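Local coordinates for protein DNA polymerase (Bacillus phage phi29, PDB 2PY5) that replicates the phage genome by protein-primed, processive strand-displacement DNA synthesis and proofreads with its own 3'-5' exonuclease, at residues 128-133 against 167-172; 148-153 against 160-165. The protein carries 2 engineered substitutions. All coordinates share one frame; numbering follows the deposited sequence.

Interaction 1: residues 128-133 against 167-172. With nucleotides of chain A.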
loop_
_atom_site.group_PDB
_atom_site.type_symbol
_atom_site.label_atom_id
_atom_site.label_comp_id
_atom_site.label_asym_id
_atom_site.label_seq_id
_atom_site.Cartn_x
_atom_site.Cartn_y
_atom_site.Cartn_z
ATOM N N PHE F 128 6.129 6.131 -1.066
ATOM C CA PHE F 128 6.521 6.687 0.233
ATOM C C PHE F 128 6.445 8.184 0.116
ATOM O O PHE F 128 6.540 8.699 -0.987
ATOM C CB PHE F 128 7.960 6.299 0.598
ATOM C CG PHE F 128 8.317 4.886 0.263
ATOM C CD1 PHE F 128 8.919 4.584 -0.950
ATOM C CD2 PHE F 128 8.050 3.878 1.156
ATOM C CE1 PHE F 128 9.252 3.258 -1.263
ATOM C CE2 PHE F 128 8.380 2.553 0.862
ATOM C CZ PHE F 128 8.977 2.257 -0.356
ATOM N N PRO F 129 6.298 8.893 1.249
ATOM C CA PRO F 129 6.410 10.355 1.160
ATOM C C PRO F 129 7.797 10.788 0.664
ATOM O O PRO F 129 8.773 10.058 0.844
ATOM C CB PRO F 129 6.209 10.820 2.597
ATOM C CG PRO F 129 5.604 9.685 3.323
ATOM C CD PRO F 129 6.033 8.431 2.615
ATOM N N VAL F 130 7.872 11.979 0.076
ATOM C CA VAL F 130 9.143 12.533 -0.417
ATOM C C VAL F 130 10.249 12.535 0.651
ATOM O O VAL F 130 11.383 12.134 0.398
ATOM C CB VAL F 130 8.946 13.959 -0.972
ATOM C CG1 VAL F 130 10.294 14.556 -1.401
ATOM C CG2 VAL F 130 7.988 13.930 -2.136
ATOM N N LYS F 131 9.914 12.966 1.859
ATOM C CA LYS F 131 10.878 13.002 2.944
ATOM C C LYS F 131 11.451 11.618 3.264
ATOM O O LYS F 131 12.631 11.497 3.550
ATOM C CB LYS F 131 10.235 13.604 4.192
ATOM C CG LYS F 131 9.967 15.091 4.065
ATOM C CD LYS F 131 11.210 15.916 4.379
ATOM C CE LYS F 131 10.869 17.355 4.724
ATOM N NZ LYS F 131 11.989 17.999 5.476
ATOM N N LYS F 132 10.611 10.581 3.208
ATOM C CA LYS F 132 11.063 9.215 3.473
ATOM C C LYS F 132 11.933 8.692 2.332
ATOM O O LYS F 132 12.946 8.032 2.573
ATOM C CB LYS F 132 9.880 8.283 3.715
ATOM C CG LYS F 132 10.276 6.840 3.948
ATOM C CD LYS F 132 9.163 6.033 4.615
ATOM C CE LYS F 132 9.483 4.546 4.618
ATOM N NZ LYS F 132 10.757 4.246 5.326
ATOM N N ILE F 133 11.542 8.999 1.097
ATOM C CA ILE F 133 12.377 8.679 -0.060
ATOM C C ILE F 133 13.767 9.281 0.082
ATOM O O ILE F 133 14.762 8.607 -0.119
ATOM C CB ILE F 133 11.742 9.163 -1.385
ATOM C CG1 ILE F 133 10.463 8.368 -1.670
ATOM C CG2 ILE F 133 12.748 9.008 -2.547
ATOM C CD1 ILE F 133 9.547 8.973 -2.715
ATOM N N LYS F 167 12.797 23.464 -5.050
ATOM C CA LYS F 167 13.884 22.863 -5.804
ATOM C C LYS F 167 14.318 21.530 -5.178
ATOM O O LYS F 167 14.587 20.555 -5.886
ATOM C CB LYS F 167 15.080 23.813 -5.862
ATOM C CG LYS F 167 16.119 23.398 -6.871
ATOM C CD LYS F 167 17.258 24.358 -6.894
ATOM C CE LYS F 167 18.340 23.887 -7.834
ATOM N NZ LYS F 167 19.472 24.848 -7.892
ATOM N N ASN F 168 14.377 21.491 -3.853
ATOM C CA ASN F 168 14.770 20.266 -3.143
ATOM C C ASN F 168 13.727 19.172 -3.354
ATOM O O ASN F 168 14.075 18.009 -3.626
ATOM C CB ASN F 168 14.950 20.556 -1.651
ATOM C CG ASN F 168 15.363 19.338 -0.861
ATOM O OD1 ASN F 168 14.783 19.043 0.189
ATOM N ND2 ASN F 168 16.378 18.624 -1.347
ATOM N N ASP F 169 12.450 19.526 -3.223
ATOM C CA ASP F 169 11.365 18.554 -3.437
ATOM C C ASP F 169 11.426 17.914 -4.811
ATOM O O ASP F 169 11.363 16.686 -4.928
ATOM C CB ASP F 169 9.986 19.194 -3.279
ATOM C CG ASP F 169 9.588 19.397 -1.841
ATOM O OD1 ASP F 169 10.355 19.016 -0.934
ATOM O OD2 ASP F 169 8.481 19.942 -1.625
ATOM N N ILE F 170 11.528 18.728 -5.860
ATOM C CA ILE F 170 11.561 18.164 -7.219
ATOM C C ILE F 170 12.870 17.409 -7.490
ATOM O O ILE F 170 12.877 16.445 -8.236
ATOM C CB ILE F 170 11.266 19.222 -8.322
ATOM C CG1 ILE F 170 12.357 20.311 -8.411
ATOM C CG2 ILE F 170 9.880 19.837 -8.073
ATOM C CD1 ILE F 170 11.995 21.446 -9.391
ATOM N N GLN F 171 13.969 17.813 -6.857
ATOM C CA GLN F 171 15.251 17.152 -7.085
ATOM C C GLN F 171 15.306 15.801 -6.380
ATOM O O GLN F 171 15.925 14.879 -6.891
ATOM C CB GLN F 171 16.427 18.041 -6.653
ATOM C CG GLN F 171 17.783 17.406 -6.966
ATOM C CD GLN F 171 18.963 18.352 -6.857
ATOM O OE1 GLN F 171 20.102 17.914 -6.676
ATOM N NE2 GLN F 171 18.708 19.639 -6.981
ATOM N N ILE F 172 14.681 15.686 -5.207
ATOM C CA ILE F 172 14.620 14.380 -4.517
ATOM C C ILE F 172 13.941 13.349 -5.430
ATOM O O ILE F 172 14.470 12.245 -5.641
ATOM C CB ILE F 172 13.862 14.474 -3.183
ATOM C CG1 ILE F 172 14.718 15.192 -2.140
ATOM C CG2 ILE F 172 13.470 13.057 -2.673
ATOM C CD1 ILE F 172 13.914 15.773 -0.999
ATOM P P DT A 6 4.012 13.429 0.496
ATOM O OP1 DT A 6 5.262 13.501 -0.252
ATOM O OP2 DT A 6 3.976 13.655 1.945
ATOM O "O5'" DT A 6 3.002 14.543 -0.075
ATOM C "C5'" DT A 6 2.964 14.837 -1.462
ATOM C "C4'" DT A 6 1.816 15.793 -1.686
ATOM O "O4'" DT A 6 0.565 15.182 -1.330
ATOM C "C3'" DT A 6 1.897 17.042 -0.815
ATOM O "O3'" DT A 6 2.761 18.021 -1.389
ATOM C "C2'" DT A 6 0.439 17.475 -0.747
ATOM C "C1'" DT A 6 -0.347 16.178 -0.903
ATOM N N1 DT A 6 -0.965 15.677 0.360
ATOM C C2 DT A 6 -2.263 15.235 0.311
ATOM O O2 DT A 6 -2.938 15.229 -0.700
ATOM N N3 DT A 6 -2.751 14.798 1.518
ATOM C C4 DT A 6 -2.076 14.746 2.726
ATOM O O4 DT A 6 -2.616 14.322 3.745
ATOM C C5 DT A 6 -0.708 15.196 2.695
ATOM C C7 DT A 6 0.122 15.187 3.934
ATOM C C6 DT A 6 -0.218 15.640 1.521
ATOM P P DT A 5 1.936 7.782 3.068
ATOM O OP1 DT A 5 2.593 6.602 2.460
ATOM O OP2 DT A 5 2.131 8.096 4.495
ATOM O "O5'" DT A 5 2.363 9.078 2.206
ATOM C "C5'" DT A 5 2.489 8.998 0.812
ATOM C "C4'" DT A 5 1.840 10.195 0.179
ATOM O "O4'" DT A 5 0.426 10.076 0.368
ATOM C "C3'" DT A 5 2.199 11.537 0.787
ATOM O "O3'" DT A 5 3.310 12.046 0.104
ATOM C "C2'" DT A 5 0.961 12.388 0.555
ATOM C "C1'" DT A 5 -0.144 11.361 0.418
ATOM N N1 DT A 5 -1.078 11.303 1.546
ATOM C C2 DT A 5 -2.405 11.459 1.268
ATOM O O2 DT A 5 -2.834 11.682 0.139
ATOM N N3 DT A 5 -3.202 11.390 2.369
ATOM C C4 DT A 5 -2.809 11.149 3.675
ATOM O O4 DT A 5 -3.630 11.110 4.583
ATOM C C5 DT A 5 -1.400 10.977 3.896
ATOM C C7 DT A 5 -0.866 10.723 5.269
ATOM C C6 DT A 5 -0.596 11.061 2.827
#
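Val130 and Ile172, whose CA atoms stand 7.1 Å apart, mark where the first turn of helix 130-136 meets the long helix 160-182 in the 3'-5' exonuclease region of this B-family polymerase. The contact illustrates how one short helix can serve two partners, an apolar neighbour on one flank and a DNA backbone at its N-terminal end. On the apolar flank CG1 of Val130 carries most of the touch. Placed anti to the backbone N (chi1 176°), this methyl reaches into the fork of Ile172, 3.7 Å from its CG2 and 3.8 Å from its CD1. Ile133, one turn further on, adds a looser contact, its CG2 lying 4.1 Å from the same CG2 of Ile172, and its side chain also packs on Ile173 and Ala176 of the longer helix. Asp169, a magnesium ligand of the exonuclease site in this polymerase, lies one turn before Ile172 on the same helix. It approaches Val130 CG1 only loosely, through its carbonyl O as well as OD1; its side chain lies near Glu14 and packs against a DNA phosphate, so the apolar contact borders the exonuclease centre, where Ala12, touched by Ile170, is an engineered residue. The other partner is single-stranded DNA of chain A. Pro129 occupies the N-cap position, with its CG 3.5 Å from O5' of DT5. The first N-H of the helix points at the DT6 phosphate, a setting in which the helix dipole would be expected to assist anion binding. Val130 N donates to OP1 of DT6 at 3.0 Å, with an almost straight N-H...O angle of 176°, while Val130 CG2 packs 3.3 Å from that same oxygen.

Interaction 2: residues 148-153 against 160-165. With nucleotides of chain A.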
loop_
_atom_site.group_PDB
_atom_site.type_symbol
_atom_site.label_atom_id
_atom_site.label_comp_id
_atom_site.label_asym_id
_atom_site.label_seq_id
_atom_site.Cartn_x
_atom_site.Cartn_y
_atom_site.Cartn_z
ATOM N N TYR F 148 2.594 26.500 4.910
ATOM C CA TYR F 148 1.526 26.243 3.929
ATOM C C TYR F 148 0.477 27.342 3.881
ATOM O O TYR F 148 -0.038 27.674 2.813
ATOM C CB TYR F 148 0.797 24.930 4.227
ATOM C CG TYR F 148 1.684 23.718 4.351
ATOM C CD1 TYR F 148 1.621 22.914 5.485
ATOM C CD2 TYR F 148 2.593 23.383 3.353
ATOM C CE1 TYR F 148 2.429 21.794 5.617
ATOM C CE2 TYR F 148 3.417 22.252 3.479
ATOM C CZ TYR F 148 3.321 21.474 4.622
ATOM O OH TYR F 148 4.106 20.367 4.789
ATOM N N HIS F 149 0.153 27.899 5.044
ATOM C CA HIS F 149 -1.027 28.748 5.170
ATOM C C HIS F 149 -0.722 30.242 5.136
ATOM O O HIS F 149 -1.620 31.047 5.342
ATOM C CB HIS F 149 -1.788 28.360 6.436
ATOM C CG HIS F 149 -2.081 26.899 6.511
ATOM N ND1 HIS F 149 -2.916 26.266 5.615
ATOM C CD2 HIS F 149 -1.603 25.933 7.330
ATOM C CE1 HIS F 149 -2.965 24.976 5.902
ATOM N NE2 HIS F 149 -2.184 24.751 6.944
ATOM N N LYS F 150 0.536 30.595 4.859
ATOM C CA LYS F 150 0.916 31.994 4.720
ATOM C C LYS F 150 0.072 32.664 3.638
ATOM O O LYS F 150 -0.238 32.058 2.595
ATOM C CB LYS F 150 2.409 32.150 4.391
ATOM C CG LYS F 150 2.796 33.575 3.999
ATOM C CD LYS F 150 4.287 33.795 3.922
ATOM C CE LYS F 150 4.582 35.207 3.435
ATOM N NZ LYS F 150 6.033 35.514 3.388
ATOM N N GLU F 151 -0.298 33.916 3.904
ATOM C CA GLU F 151 -1.055 34.727 2.963
ATOM C C GLU F 151 -0.203 34.986 1.715
ATOM O O GLU F 151 0.875 35.599 1.813
ATOM C CB GLU F 151 -1.445 36.046 3.636
ATOM C CG GLU F 151 -2.019 37.122 2.712
ATOM C CD GLU F 151 -3.366 36.755 2.123
ATOM O OE1 GLU F 151 -3.999 35.786 2.604
ATOM O OE2 GLU F 151 -3.799 37.461 1.180
ATOM N N ARG F 152 -0.696 34.513 0.567
ATOM C CA ARG F 152 0.004 34.635 -0.716
ATOM C C ARG F 152 -0.971 35.013 -1.832
ATOM O O ARG F 152 -1.626 34.148 -2.411
ATOM C CB ARG F 152 0.703 33.322 -1.068
ATOM C CG ARG F 152 1.848 32.959 -0.127
ATOM C CD ARG F 152 2.506 31.666 -0.557
ATOM N NE ARG F 152 3.587 31.238 0.335
ATOM C CZ ARG F 152 3.481 30.314 1.293
ATOM N NH1 ARG F 152 2.317 29.730 1.546
ATOM N NH2 ARG F 152 4.546 29.996 2.023
ATOM N N PRO F 153 -1.083 36.319 -2.125
ATOM C CA PRO F 153 -1.945 36.782 -3.199
ATOM C C PRO F 153 -1.466 36.364 -4.577
ATOM O O PRO F 153 -0.353 35.870 -4.742
ATOM C CB PRO F 153 -1.866 38.310 -3.070
ATOM C CG PRO F 153 -1.383 38.554 -1.715
ATOM C CD PRO F 153 -0.457 37.450 -1.424
ATOM N N PRO F 160 13.613 33.247 -1.381
ATOM C CA PRO F 160 14.725 32.306 -1.579
ATOM C C PRO F 160 14.546 30.982 -0.825
ATOM O O PRO F 160 14.898 29.918 -1.348
ATOM C CB PRO F 160 15.935 33.079 -1.051
ATOM C CG PRO F 160 15.559 34.499 -1.201
ATOM C CD PRO F 160 14.091 34.562 -0.930
ATOM N N GLU F 161 13.979 31.064 0.379
ATOM C CA GLU F 161 13.733 29.896 1.233
ATOM C C GLU F 161 12.664 28.965 0.639
ATOM O O GLU F 161 12.836 27.735 0.595
ATOM C CB GLU F 161 13.318 30.361 2.637
ATOM C CG GLU F 161 14.416 31.099 3.411
ATOM C CD GLU F 161 14.506 32.613 3.121
ATOM O OE1 GLU F 161 13.755 33.148 2.272
ATOM O OE2 GLU F 161 15.351 33.273 3.757
ATOM N N GLU F 162 11.563 29.545 0.168
ATOM C CA GLU F 162 10.513 28.782 -0.506
ATOM C C GLU F 162 11.036 28.135 -1.793
ATOM O O GLU F 162 10.732 26.974 -2.090
ATOM C CB GLU F 162 9.332 29.696 -0.830
ATOM C CG GLU F 162 8.577 30.153 0.403
ATOM C CD GLU F 162 7.675 31.357 0.138
ATOM O OE1 GLU F 162 7.777 31.989 -0.939
ATOM O OE2 GLU F 162 6.862 31.667 1.013
ATOM N N TYR F 163 11.814 28.900 -2.552
ATOM C CA TYR F 163 12.427 28.445 -3.807
ATOM C C TYR F 163 13.320 27.232 -3.560
ATOM O O TYR F 163 13.274 26.259 -4.304
ATOM C CB TYR F 163 13.240 29.602 -4.406
ATOM C CG TYR F 163 13.828 29.385 -5.793
ATOM C CD1 TYR F 163 13.249 29.963 -6.916
ATOM C CD2 TYR F 163 15.006 28.646 -5.968
ATOM C CE1 TYR F 163 13.808 29.797 -8.184
ATOM C CE2 TYR F 163 15.560 28.461 -7.225
ATOM C CZ TYR F 163 14.961 29.043 -8.329
ATOM O OH TYR F 163 15.515 28.876 -9.573
ATOM N N ALA F 164 14.123 27.307 -2.506
ATOM C CA ALA F 164 15.028 26.214 -2.135
ATOM C C ALA F 164 14.261 24.952 -1.754
ATOM O O ALA F 164 14.665 23.840 -2.118
ATOM C CB ALA F 164 15.941 26.661 -0.992
ATOM N N TYR F 165 13.157 25.108 -1.019
ATOM C CA TYR F 165 12.323 23.961 -0.653
ATOM C C TYR F 165 11.721 23.285 -1.889
ATOM O O TYR F 165 11.690 22.058 -1.993
ATOM C CB TYR F 165 11.175 24.379 0.274
ATOM C CG TYR F 165 11.493 24.398 1.750
ATOM C CD1 TYR F 165 12.006 23.273 2.393
ATOM C CD2 TYR F 165 11.238 25.536 2.518
ATOM C CE1 TYR F 165 12.288 23.292 3.754
ATOM C CE2 TYR F 165 11.509 25.559 3.880
ATOM C CZ TYR F 165 12.033 24.435 4.491
ATOM O OH TYR F 165 12.306 24.457 5.842
ATOM P P DT A 7 3.462 19.105 -0.433
ATOM O OP1 DT A 7 4.619 19.634 -1.172
ATOM O OP2 DT A 7 3.626 18.628 0.955
ATOM O "O5'" DT A 7 2.295 20.195 -0.362
ATOM C "C5'" DT A 7 1.771 20.795 -1.537
ATOM C "C4'" DT A 7 0.709 21.796 -1.119
ATOM O "O4'" DT A 7 -0.321 21.115 -0.376
ATOM C "C3'" DT A 7 1.172 22.915 -0.184
ATOM O "O3'" DT A 7 1.738 24.028 -0.890
ATOM C "C2'" DT A 7 -0.148 23.308 0.462
ATOM C "C1'" DT A 7 -0.877 21.983 0.594
ATOM N N1 DT A 7 -0.763 21.347 1.956
ATOM C C2 DT A 7 -1.661 21.745 2.915
ATOM O O2 DT A 7 -2.524 22.581 2.717
ATOM N N3 DT A 7 -1.522 21.129 4.127
ATOM C C4 DT A 7 -0.592 20.168 4.469
ATOM O O4 DT A 7 -0.559 19.679 5.604
ATOM C C5 DT A 7 0.323 19.791 3.421
ATOM C C7 DT A 7 1.371 18.752 3.683
ATOM C C6 DT A 7 0.203 20.384 2.220
#
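Arg152, extended from CG to NE (chi2 -179°), and Glu162, extended beyond CG (chi2 163°), reach toward each other from opposite directions, so that a loop and the first turn of helix 160-182 are joined through their charged ends. The resulting salt bridge is one-sided. Glu162 OE2 lies at the guanidinium edge, in its plane, and accepts from Arg152 NH2 at 3.0 Å; a weak second bond comes from Arg152 NE at 3.4 Å. The two flat groups are turned 56° apart, and NH2 meets the carboxylate from above its plane instead of within it. Further bonds fix both partners: Arg152 NH2 also donates to Asp147 O, while Glu162 uses OE2 for Tyr156 OH and OE1 for Thr159 N. Lys150 lays its CB 3.6 Å above one guanidinium face. The loop that carries Arg152 also presents Tyr148 to the DNA. One face of the tyrosine ring lies against the thymine of DT7 of chain A, with base atom C5 3.6 Å above the ring plane and toward its rim, and Tyr148 OH comes within 3.4 Å of the thymine methyl, C7. A buried ion pair between loop and helix thus lies beside the exonuclease site, in which Tyr148, packed on a base, stabilises the frayed 3' terminus.

How the interactions relate
Followed from the N terminus, the chain enters helix 130-136, passes through a long connection that includes 148-153, and then forms helix 160-182. Interaction 1 closes the wide loop, with 33 residues between its segments; interaction 2 closes a much tighter one, with six, lying wholly within the first. The two therefore nest without crossing, and helix 160-182 serves both: 160-165 at its start meets the connecting loop, and 167-172, just one residue further on, meets the short helix. Their centres lie about 17 Å apart. Together they illustrate how two elements packed against one helix can each meet successive nucleotides of a DNA strand, DT5 and DT6 from 128-133 and DT7 from 148-153.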